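Local atomic coordinates of fuculose-1-phosphate aldolase (Glaciozyma antarctica, PDB entry 4XXF), a protein that binds a zinc ion, belongs to the class II aldolase and adducin family and assembles from four copies of its chain. Residues 118-123 with 199-204; 147-152 with 175-180; 193-198 with 239-244. All coordinates share one frame; numbering follows the deposited sequence.

Contact 1: residues 118-123 with 199-204; sequences SHSTYG and MLEKQC. With ZN (zinc ion), chain B.
Glu201, on helix 190-213, reaches the start of helix 121-127 and accepts amides of its first turn, those of Tyr122 and Gly123, so that a carboxylate from another helix takes up N-H groups at this N-terminus within the AraD-like fold. Tyr122 N donates to Glu201 OE2 at 2.9 Å with an N-H...O angle of 154°, and Gly123 N donates to Glu201 OE1 at 2.8 Å; both come in on the syn side, moderately out of the carboxylate plane. Ser120 OG supplies a third bond, 2.7 Å to Glu201 OE1, descending steeply on that oxygen 66° out of the plane. It arrives at the face opposite to the one Gly123 N uses, so OE1 is gripped from both faces and the carboxylate is held against rotation. Ser120 sits at the N-cap, yet its hydroxyl turns to Glu201. The glutamate gets there by a bend at chi2 (70°) after CG leaves anti to the backbone N. Although the group is buried, three donors and the N-terminal end of a helix would probably favour its ionised form. Leu183 and Phe38 pack against Glu201, while the hydroxyl of Thr121 bonds to Lys202 of the second subunit. Just before this turn, His119 NE2 binds the zinc ion at 2.1 Å beside His117 and His181, and its ND1 bonds to Asp139 of the second subunit. One turn beyond Glu201 on helix 190-213, Cys204 SG rests 3.9 Å from Gly123 CA.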
loop_
_atom_site.group_PDB
_atom_site.type_symbol
_atom_site.label_atom_id
_atom_site.label_comp_id
_atom_site.label_asym_id
_atom_site.label_seq_id
_atom_site.Cartn_x
_atom_site.Cartn_y
_atom_site.Cartn_z
ATOM N N SER A 118 -0.218 14.821 -13.215
ATOM C CA SER A 118 0.774 14.289 -12.298
ATOM C C SER A 118 1.225 12.960 -12.850
ATOM O O SER A 118 0.471 12.305 -13.573
ATOM C CB SER A 118 0.178 14.128 -10.896
ATOM O OG SER A 118 1.174 13.886 -9.920
ATOM N N HIS A 119 2.452 12.560 -12.531
ATOM C CA HIS A 119 3.001 11.314 -13.056
ATOM C C HIS A 119 2.688 10.164 -12.113
ATOM O O HIS A 119 3.571 9.569 -11.509
ATOM C CB HIS A 119 4.497 11.466 -13.287
ATOM C CG HIS A 119 4.831 12.457 -14.359
ATOM N ND1 HIS A 119 6.114 12.644 -14.825
ATOM C CD2 HIS A 119 4.045 13.312 -15.057
ATOM C CE1 HIS A 119 6.104 13.581 -15.759
ATOM N NE2 HIS A 119 4.862 13.993 -15.927
ATOM N N SER A 120 1.405 9.869 -12.001
ATOM C CA SER A 120 0.904 8.834 -11.109
ATOM C C SER A 120 1.246 7.457 -11.646
ATOM O O SER A 120 1.334 7.254 -12.858
ATOM C CB SER A 120 -0.605 8.988 -10.916
ATOM O OG SER A 120 -1.274 9.083 -12.177
ATOM N N THR A 121 1.455 6.522 -10.728
ATOM C CA THR A 121 2.025 5.217 -11.033
ATOM C C THR A 121 1.254 4.424 -12.075
ATOM O O THR A 121 1.838 3.962 -13.051
ATOM C CB THR A 121 2.107 4.383 -9.760
ATOM O OG1 THR A 121 2.927 5.063 -8.799
ATOM C CG2 THR A 121 2.741 3.039 -10.044
ATOM N N TYR A 122 -0.050 4.278 -11.881
ATOM C CA TYR A 122 -0.821 3.393 -12.737
ATOM C C TYR A 122 -1.125 4.048 -14.076
ATOM O O TYR A 122 -1.098 3.386 -15.107
ATOM C CB TYR A 122 -2.104 2.935 -12.024
ATOM C CG TYR A 122 -1.777 2.179 -10.755
ATOM C CD1 TYR A 122 -1.057 0.986 -10.810
ATOM C CD2 TYR A 122 -2.135 2.671 -9.510
ATOM C CE1 TYR A 122 -0.715 0.296 -9.660
ATOM C CE2 TYR A 122 -1.795 1.989 -8.344
ATOM C CZ TYR A 122 -1.078 0.798 -8.433
ATOM O OH TYR A 122 -0.744 0.096 -7.296
ATOM N N GLY A 123 -1.411 5.344 -14.076
ATOM C CA GLY A 123 -1.608 6.056 -15.332
ATOM C C GLY A 123 -0.352 6.027 -16.177
ATOM O O GLY A 123 -0.413 5.853 -17.394
ATOM N N MET A 199 -10.532 8.952 -10.683
ATOM C CA MET A 199 -11.230 7.847 -11.326
ATOM C C MET A 199 -10.418 7.245 -12.458
ATOM O O MET A 199 -10.461 6.029 -12.670
ATOM C CB MET A 199 -12.608 8.297 -11.819
ATOM C CG MET A 199 -13.532 8.677 -10.662
ATOM S SD MET A 199 -15.156 9.238 -11.219
ATOM C CE MET A 199 -15.923 7.676 -11.656
ATOM N N LEU A 200 -9.688 8.073 -13.196
ATOM C CA LEU A 200 -8.902 7.564 -14.321
ATOM C C LEU A 200 -7.688 6.786 -13.819
ATOM O O LEU A 200 -7.387 5.715 -14.345
ATOM C CB LEU A 200 -8.470 8.709 -15.247
ATOM C CG LEU A 200 -7.761 8.327 -16.547
ATOM C CD1 LEU A 200 -8.610 7.361 -17.359
ATOM C CD2 LEU A 200 -7.486 9.585 -17.332
ATOM N N GLU A 201 -7.013 7.299 -12.794
ATOM C CA GLU A 201 -5.900 6.572 -12.192
ATOM C C GLU A 201 -6.366 5.214 -11.671
ATOM O O GLU A 201 -5.706 4.193 -11.893
ATOM C CB GLU A 201 -5.261 7.397 -11.068
ATOM C CG GLU A 201 -4.161 6.675 -10.247
ATOM C CD GLU A 201 -2.863 6.418 -10.988
ATOM O OE1 GLU A 201 -2.716 6.852 -12.156
ATOM O OE2 GLU A 201 -1.979 5.793 -10.363
ATOM N N LYS A 202 -7.525 5.194 -11.016
ATOM C CA LYS A 202 -8.073 3.933 -10.519
ATOM C C LYS A 202 -8.397 2.971 -11.654
ATOM O O LYS A 202 -8.073 1.778 -11.564
ATOM C CB LYS A 202 -9.322 4.186 -9.670
ATOM C CG LYS A 202 -9.963 2.912 -9.098
ATOM C CD LYS A 202 -9.024 2.073 -8.239
ATOM C CE LYS A 202 -8.572 2.810 -6.982
ATOM N NZ LYS A 202 -7.674 1.964 -6.142
ATOM N N GLN A 203 -9.015 3.445 -12.738
ATOM C CA GLN A 203 -9.347 2.515 -13.800
ATOM C C GLN A 203 -8.086 2.018 -14.518
ATOM O O GLN A 203 -8.057 0.875 -14.974
ATOM C CB GLN A 203 -10.331 3.127 -14.792
ATOM C CG GLN A 203 -10.822 2.106 -15.825
ATOM C CD GLN A 203 -11.517 0.894 -15.225
ATOM O OE1 GLN A 203 -12.168 0.977 -14.190
ATOM N NE2 GLN A 203 -11.391 -0.239 -15.892
ATOM N N CYS A 204 -7.042 2.845 -14.611
ATOM C CA CYS A 204 -5.779 2.347 -15.154
ATOM C C CYS A 204 -5.224 1.224 -14.273
ATOM O O CYS A 204 -4.750 0.212 -14.784
ATOM C CB CYS A 204 -4.757 3.474 -15.270
ATOM S SG CYS A 204 -5.071 4.647 -16.595
HETATM ZN ZN ZN B . 4.266 15.540 -17.217
HETATM O O HOH W 1 6.125 15.992 -17.888
HETATM O O HOH W 2 4.841 16.946 -15.669
HETATM O O HOH W 3 3.834 17.317 -18.425
#

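Contact 2: residues 147-152 with 175-180; sequences VALLGD and AIILQN
Ala148 and Ile177 anchor strands 147-150 and 175-178, a parallel pair at one edge of the chain's mixed sheet, the two strands of a beta-alpha-beta crossover through helix 163-170. Ala148 N donates to Ala175 O at 2.9 Å, and Ile177 N returns a bond of the same length to Ala148 O; both are nearly straight, with N-H...O angles of 174°. Leu150 N then bonds to Ile177 O, and Gln179 N to Leu150 O at 3.1 Å, carrying the pattern just past the end of strand 175-178. The strand directions differ by 24°, in keeping with a twisted sheet. Ile176 and Leu150 meet on one face: CG1 of Ile176, anti to the backbone N (chi1 -177°), lies against Ala148 CB at 3.8 Å, and its CD1 extends to Leu150 CB. Leu150 CD2 also touches Leu178 CD2, and helix 163-170 packs on this face through Ala169. On the other face Leu149 leans its CD1 onto Ile177 CG2, while helix 121-127 meets Ile177 through Phe126. Beyond the strands, Gln179 NE2 bonds to Asn180 OD1, and Asn180 ND2 bonds to Thr136 O of the second subunit. The extended Gln179 chain runs alongside the inverse gamma turn centred on Gly151, with its OE1 3.5 Å from Gly151 CA.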
loop_
_atom_site.group_PDB
_atom_site.type_symbol
_atom_site.label_atom_id
_atom_site.label_comp_id
_atom_site.label_asym_id
_atom_site.label_seq_id
_atom_site.Cartn_x
_atom_site.Cartn_y
_atom_site.Cartn_z
ATOM N N VAL A 147 -12.557 10.054 -23.294
ATOM C CA VAL A 147 -11.147 10.088 -22.929
ATOM C C VAL A 147 -10.311 9.931 -24.197
ATOM O O VAL A 147 -10.585 9.070 -25.043
ATOM C CB VAL A 147 -10.774 9.010 -21.861
ATOM C CG1 VAL A 147 -11.168 7.599 -22.298
ATOM C CG2 VAL A 147 -9.291 9.081 -21.522
ATOM N N ALA A 148 -9.338 10.816 -24.353
ATOM C CA ALA A 148 -8.482 10.828 -25.525
ATOM C C ALA A 148 -7.215 10.014 -25.301
ATOM O O ALA A 148 -6.852 9.683 -24.176
ATOM C CB ALA A 148 -8.131 12.262 -25.897
ATOM N N LEU A 149 -6.543 9.703 -26.401
ATOM C CA LEU A 149 -5.267 9.011 -26.363
ATOM C C LEU A 149 -4.342 9.694 -27.336
ATOM O O LEU A 149 -4.645 9.781 -28.525
ATOM C CB LEU A 149 -5.417 7.527 -26.725
ATOM C CG LEU A 149 -4.126 6.692 -26.799
ATOM C CD1 LEU A 149 -3.398 6.636 -25.454
ATOM C CD2 LEU A 149 -4.418 5.282 -27.323
ATOM N N LEU A 150 -3.225 10.200 -26.834
ATOM C CA LEU A 150 -2.215 10.771 -27.702
ATOM C C LEU A 150 -1.079 9.779 -27.878
ATOM O O LEU A 150 -0.493 9.341 -26.901
ATOM C CB LEU A 150 -1.681 12.085 -27.130
ATOM C CG LEU A 150 -0.626 12.782 -27.991
ATOM C CD1 LEU A 150 -1.141 13.009 -29.405
ATOM C CD2 LEU A 150 -0.204 14.090 -27.349
ATOM N N GLY A 151 -0.773 9.423 -29.120
ATOM C CA GLY A 151 0.306 8.491 -29.395
ATOM C C GLY A 151 1.678 9.145 -29.423
ATOM O O GLY A 151 2.484 8.869 -30.314
ATOM N N ASP A 152 1.918 9.978 -28.433
ATOM C CA ASP A 152 3.136 10.740 -28.280
ATOM C C ASP A 152 4.392 9.968 -27.865
ATOM O O ASP A 152 5.292 10.562 -27.273
ATOM C CB ASP A 152 2.926 11.963 -27.387
ATOM C CG ASP A 152 3.301 13.301 -28.093
ATOM O OD1 ASP A 152 3.341 13.338 -29.341
ATOM O OD2 ASP A 152 3.530 14.344 -27.402
ATOM N N ALA A 175 -10.515 14.093 -20.360
ATOM C CA ALA A 175 -9.240 13.510 -19.954
ATOM C C ALA A 175 -8.481 12.998 -21.152
ATOM O O ALA A 175 -9.061 12.734 -22.209
ATOM C CB ALA A 175 -9.458 12.383 -18.946
ATOM N N ILE A 176 -7.170 12.865 -20.984
ATOM C CA ILE A 176 -6.329 12.315 -22.029
ATOM C C ILE A 176 -5.247 11.431 -21.400
ATOM O O ILE A 176 -4.673 11.740 -20.344
ATOM C CB ILE A 176 -5.702 13.436 -22.917
ATOM C CG1 ILE A 176 -4.883 12.835 -24.066
ATOM C CG2 ILE A 176 -4.856 14.405 -22.076
ATOM C CD1 ILE A 176 -4.569 13.832 -25.182
ATOM N N ILE A 177 -5.016 10.295 -22.041
ATOM C CA ILE A 177 -3.892 9.429 -21.716
ATOM C C ILE A 177 -2.767 9.793 -22.663
ATOM O O ILE A 177 -2.913 9.690 -23.879
ATOM C CB ILE A 177 -4.271 7.948 -21.842
ATOM C CG1 ILE A 177 -5.436 7.652 -20.893
ATOM C CG2 ILE A 177 -3.071 7.054 -21.559
ATOM C CD1 ILE A 177 -5.900 6.215 -20.896
ATOM N N LEU A 178 -1.668 10.277 -22.088
ATOM C CA LEU A 178 -0.508 10.706 -22.849
ATOM C C LEU A 178 0.488 9.562 -22.902
ATOM O O LEU A 178 1.074 9.208 -21.884
ATOM C CB LEU A 178 0.114 11.943 -22.209
ATOM C CG LEU A 178 -0.840 13.122 -21.996
ATOM C CD1 LEU A 178 -0.209 14.134 -21.046
ATOM C CD2 LEU A 178 -1.201 13.774 -23.326
ATOM N N GLN A 179 0.668 8.980 -24.079
ATOM C CA GLN A 179 1.513 7.799 -24.195
ATOM C C GLN A 179 2.919 8.065 -23.649
ATOM O O GLN A 179 3.514 9.125 -23.907
ATOM C CB GLN A 179 1.587 7.337 -25.650
ATOM C CG GLN A 179 2.293 6.018 -25.844
ATOM C CD GLN A 179 2.357 5.645 -27.299
ATOM O OE1 GLN A 179 1.326 5.470 -27.949
ATOM N NE2 GLN A 179 3.562 5.535 -27.825
ATOM N N ASN A 180 3.414 7.104 -22.868
ATOM C CA ASN A 180 4.745 7.166 -22.264
ATOM C C ASN A 180 4.913 8.339 -21.313
ATOM O O ASN A 180 6.019 8.842 -21.146
ATOM C CB ASN A 180 5.845 7.254 -23.328
ATOM C CG ASN A 180 5.750 6.157 -24.376
ATOM O OD1 ASN A 180 5.557 6.443 -25.565
ATOM N ND2 ASN A 180 5.900 4.906 -23.954
#

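Contact 3: residues 193-198 with 239-244; sequences AVAWFI and FQASPY
Two helices, 190-213 and 234-256, cross almost perpendicularly here, their local axes 82° apart and 8.1 Å at closest approach. Such close spacing is possible because alanines meet at the crossing: Ala195 CB lies 3.7 Å from Ala241 CB, and the CA atoms of these residues, 4.5 Å apart, are the nearest pair between the segments. One turn on, Ile198 lays its CD1 over the middle of the Tyr244 ring, 3.6 Å from the centroid and 12° off the ring normal, a CH-pi contact on the face. With CG anti to its own carbonyl carbon (chi1 -60°), Tyr244 turns a ring face to helix 190-213. The second branch of the isoleucine, CG2, slides along toward the phenol end and comes within 3.6 Å of Tyr244 OH, so the two branches together span the ring from CG to its hydroxyl. That hydroxyl bonds to Thr41 N of the third subunit. Past the alanines in the other direction, the far rim of the Trp196 indole lies beside the Gln240 side chain, while the indole NE1 bonds to Glu234. In segment 239-244, Phe239 O accepts from both the hydroxyl and the amide of Ser242, just ahead of Pro243, where the helix is kinked. Between the segments the contact is thus chiefly apolar: methyl-to-methyl and methyl-to-ring packing joins the helices, while the polar ends of Trp196 and Tyr244 are satisfied beyond it, the latter at a subunit interface.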
loop_
_atom_site.group_PDB
_atom_site.type_symbol
_atom_site.label_atom_id
_atom_site.label_comp_id
_atom_site.label_asym_id
_atom_site.label_seq_id
_atom_site.Cartn_x
_atom_site.Cartn_y
_atom_site.Cartn_z
ATOM N N ALA A 193 -12.296 18.181 -12.113
ATOM C CA ALA A 193 -11.004 17.765 -12.660
ATOM C C ALA A 193 -10.320 16.740 -11.751
ATOM O O ALA A 193 -9.719 15.772 -12.228
ATOM C CB ALA A 193 -10.100 18.963 -12.867
ATOM N N VAL A 194 -10.418 16.951 -10.443
ATOM C CA VAL A 194 -9.854 16.039 -9.460
ATOM C C VAL A 194 -10.575 14.693 -9.476
ATOM O O VAL A 194 -9.914 13.649 -9.470
ATOM C CB VAL A 194 -9.903 16.667 -8.060
ATOM C CG1 VAL A 194 -9.595 15.639 -6.980
ATOM C CG2 VAL A 194 -8.898 17.799 -7.960
ATOM N N ALA A 195 -11.911 14.703 -9.523
ATOM C CA ALA A 195 -12.655 13.450 -9.612
ATOM C C ALA A 195 -12.221 12.659 -10.827
ATOM O O ALA A 195 -11.978 11.454 -10.738
ATOM C CB ALA A 195 -14.166 13.691 -9.672
ATOM N N TRP A 196 -12.108 13.324 -11.972
ATOM C CA TRP A 196 -11.734 12.594 -13.178
ATOM C C TRP A 196 -10.326 12.004 -13.063
ATOM O O TRP A 196 -10.088 10.890 -13.531
ATOM C CB TRP A 196 -11.839 13.472 -14.425
ATOM C CG TRP A 196 -13.155 14.173 -14.616
ATOM C CD1 TRP A 196 -13.315 15.443 -15.109
ATOM C CD2 TRP A 196 -14.484 13.667 -14.370
ATOM N NE1 TRP A 196 -14.650 15.760 -15.167
ATOM C CE2 TRP A 196 -15.386 14.695 -14.709
ATOM C CE3 TRP A 196 -14.999 12.456 -13.885
ATOM C CZ2 TRP A 196 -16.767 14.542 -14.614
ATOM C CZ3 TRP A 196 -16.375 12.310 -13.781
ATOM C CH2 TRP A 196 -17.242 13.352 -14.133
ATOM N N PHE A 197 -9.403 12.717 -12.425
ATOM C CA PHE A 197 -8.056 12.180 -12.262
ATOM C C PHE A 197 -8.064 10.960 -11.339
ATOM O O PHE A 197 -7.464 9.931 -11.658
ATOM C CB PHE A 197 -7.083 13.243 -11.734
ATOM C CG PHE A 197 -5.646 12.887 -11.972
ATOM C CD1 PHE A 197 -4.998 11.977 -11.147
ATOM C CD2 PHE A 197 -4.948 13.423 -13.035
ATOM C CE1 PHE A 197 -3.683 11.608 -11.385
ATOM C CE2 PHE A 197 -3.625 13.074 -13.252
ATOM C CZ PHE A 197 -2.999 12.163 -12.430
ATOM N N ILE A 198 -8.730 11.067 -10.192
ATOM C CA ILE A 198 -8.830 9.944 -9.259
ATOM C C ILE A 198 -9.450 8.726 -9.944
ATOM O O ILE A 198 -8.969 7.590 -9.803
ATOM C CB ILE A 198 -9.665 10.327 -8.017
ATOM C CG1 ILE A 198 -8.894 11.324 -7.151
ATOM C CG2 ILE A 198 -10.010 9.101 -7.187
ATOM C CD1 ILE A 198 -9.781 12.030 -6.111
ATOM N N PHE A 239 -19.723 16.120 -7.517
ATOM C CA PHE A 239 -20.211 15.314 -6.403
ATOM C C PHE A 239 -19.289 14.119 -6.117
ATOM O O PHE A 239 -19.012 13.785 -4.954
ATOM C CB PHE A 239 -21.637 14.842 -6.704
ATOM C CG PHE A 239 -22.356 14.268 -5.518
ATOM C CD1 PHE A 239 -22.673 15.066 -4.431
ATOM C CD2 PHE A 239 -22.753 12.943 -5.506
ATOM C CE1 PHE A 239 -23.349 14.540 -3.339
ATOM C CE2 PHE A 239 -23.432 12.414 -4.415
ATOM C CZ PHE A 239 -23.731 13.221 -3.338
ATOM N N GLN A 240 -18.793 13.479 -7.168
ATOM C CA GLN A 240 -17.935 12.311 -6.991
ATOM C C GLN A 240 -16.599 12.661 -6.307
ATOM O O GLN A 240 -16.025 11.817 -5.615
ATOM C CB GLN A 240 -17.703 11.623 -8.343
ATOM C CG GLN A 240 -18.902 10.789 -8.809
ATOM C CD GLN A 240 -18.824 10.365 -10.270
ATOM O OE1 GLN A 240 -18.826 11.200 -11.181
ATOM N NE2 GLN A 240 -18.766 9.063 -10.502
ATOM N N ALA A 241 -16.133 13.900 -6.457
ATOM C CA ALA A 241 -14.920 14.350 -5.775
ATOM C C ALA A 241 -15.170 14.693 -4.312
ATOM O O ALA A 241 -14.221 14.734 -3.528
ATOM C CB ALA A 241 -14.330 15.574 -6.477
ATOM N N SER A 242 -16.419 14.965 -3.935
ATOM C CA SER A 242 -16.671 15.605 -2.641
ATOM C C SER A 242 -16.138 14.852 -1.402
ATOM O O SER A 242 -15.599 15.504 -0.516
ATOM C CB SER A 242 -18.171 15.925 -2.491
ATOM O OG SER A 242 -18.998 14.780 -2.474
ATOM N N PRO A 243 -16.226 13.507 -1.344
ATOM C CA PRO A 243 -15.685 12.877 -0.127
ATOM C C PRO A 243 -14.168 13.063 0.021
ATOM O O PRO A 243 -13.677 13.138 1.149
ATOM C CB PRO A 243 -16.049 11.392 -0.293
ATOM C CG PRO A 243 -16.428 11.219 -1.719
ATOM C CD PRO A 243 -16.920 12.539 -2.214
ATOM N N TYR A 244 -13.439 13.185 -1.085
ATOM C CA TYR A 244 -11.989 13.359 -0.995
ATOM C C TYR A 244 -11.659 14.724 -0.400
ATOM O O TYR A 244 -10.719 14.856 0.395
ATOM C CB TYR A 244 -11.327 13.185 -2.372
ATOM C CG TYR A 244 -11.564 11.815 -2.964
ATOM C CD1 TYR A 244 -10.725 10.742 -2.667
ATOM C CD2 TYR A 244 -12.645 11.586 -3.810
ATOM C CE1 TYR A 244 -10.970 9.470 -3.201
ATOM C CE2 TYR A 244 -12.889 10.347 -4.337
ATOM C CZ TYR A 244 -12.063 9.290 -4.038
ATOM O OH TYR A 244 -12.325 8.059 -4.580
#

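Helix 190-213 links contact 1 and contact 3, whose centres are about 13 Å apart: it carries 193-198 and then 199-204, and Phe197 CZ packs on Ser120 OG at 3.5 Å. Along the chain, contact 2 is nested within the loop closed by contact 1, whereas contacts 1 and 3 alternate their segments. Contact 2, at the strand 147-150 end of the sheet, lies about 12 Å between centres from contact 1 and touches it where Leu200 CD2 meets Ala175 CB; it stays about 5 Å from contact 3 at the nearest atoms. The helix therefore joins the zinc-side turn to the C-terminal helix, with contacts 1 and 2 facing the second subunit and contacts 1 and 3 the third.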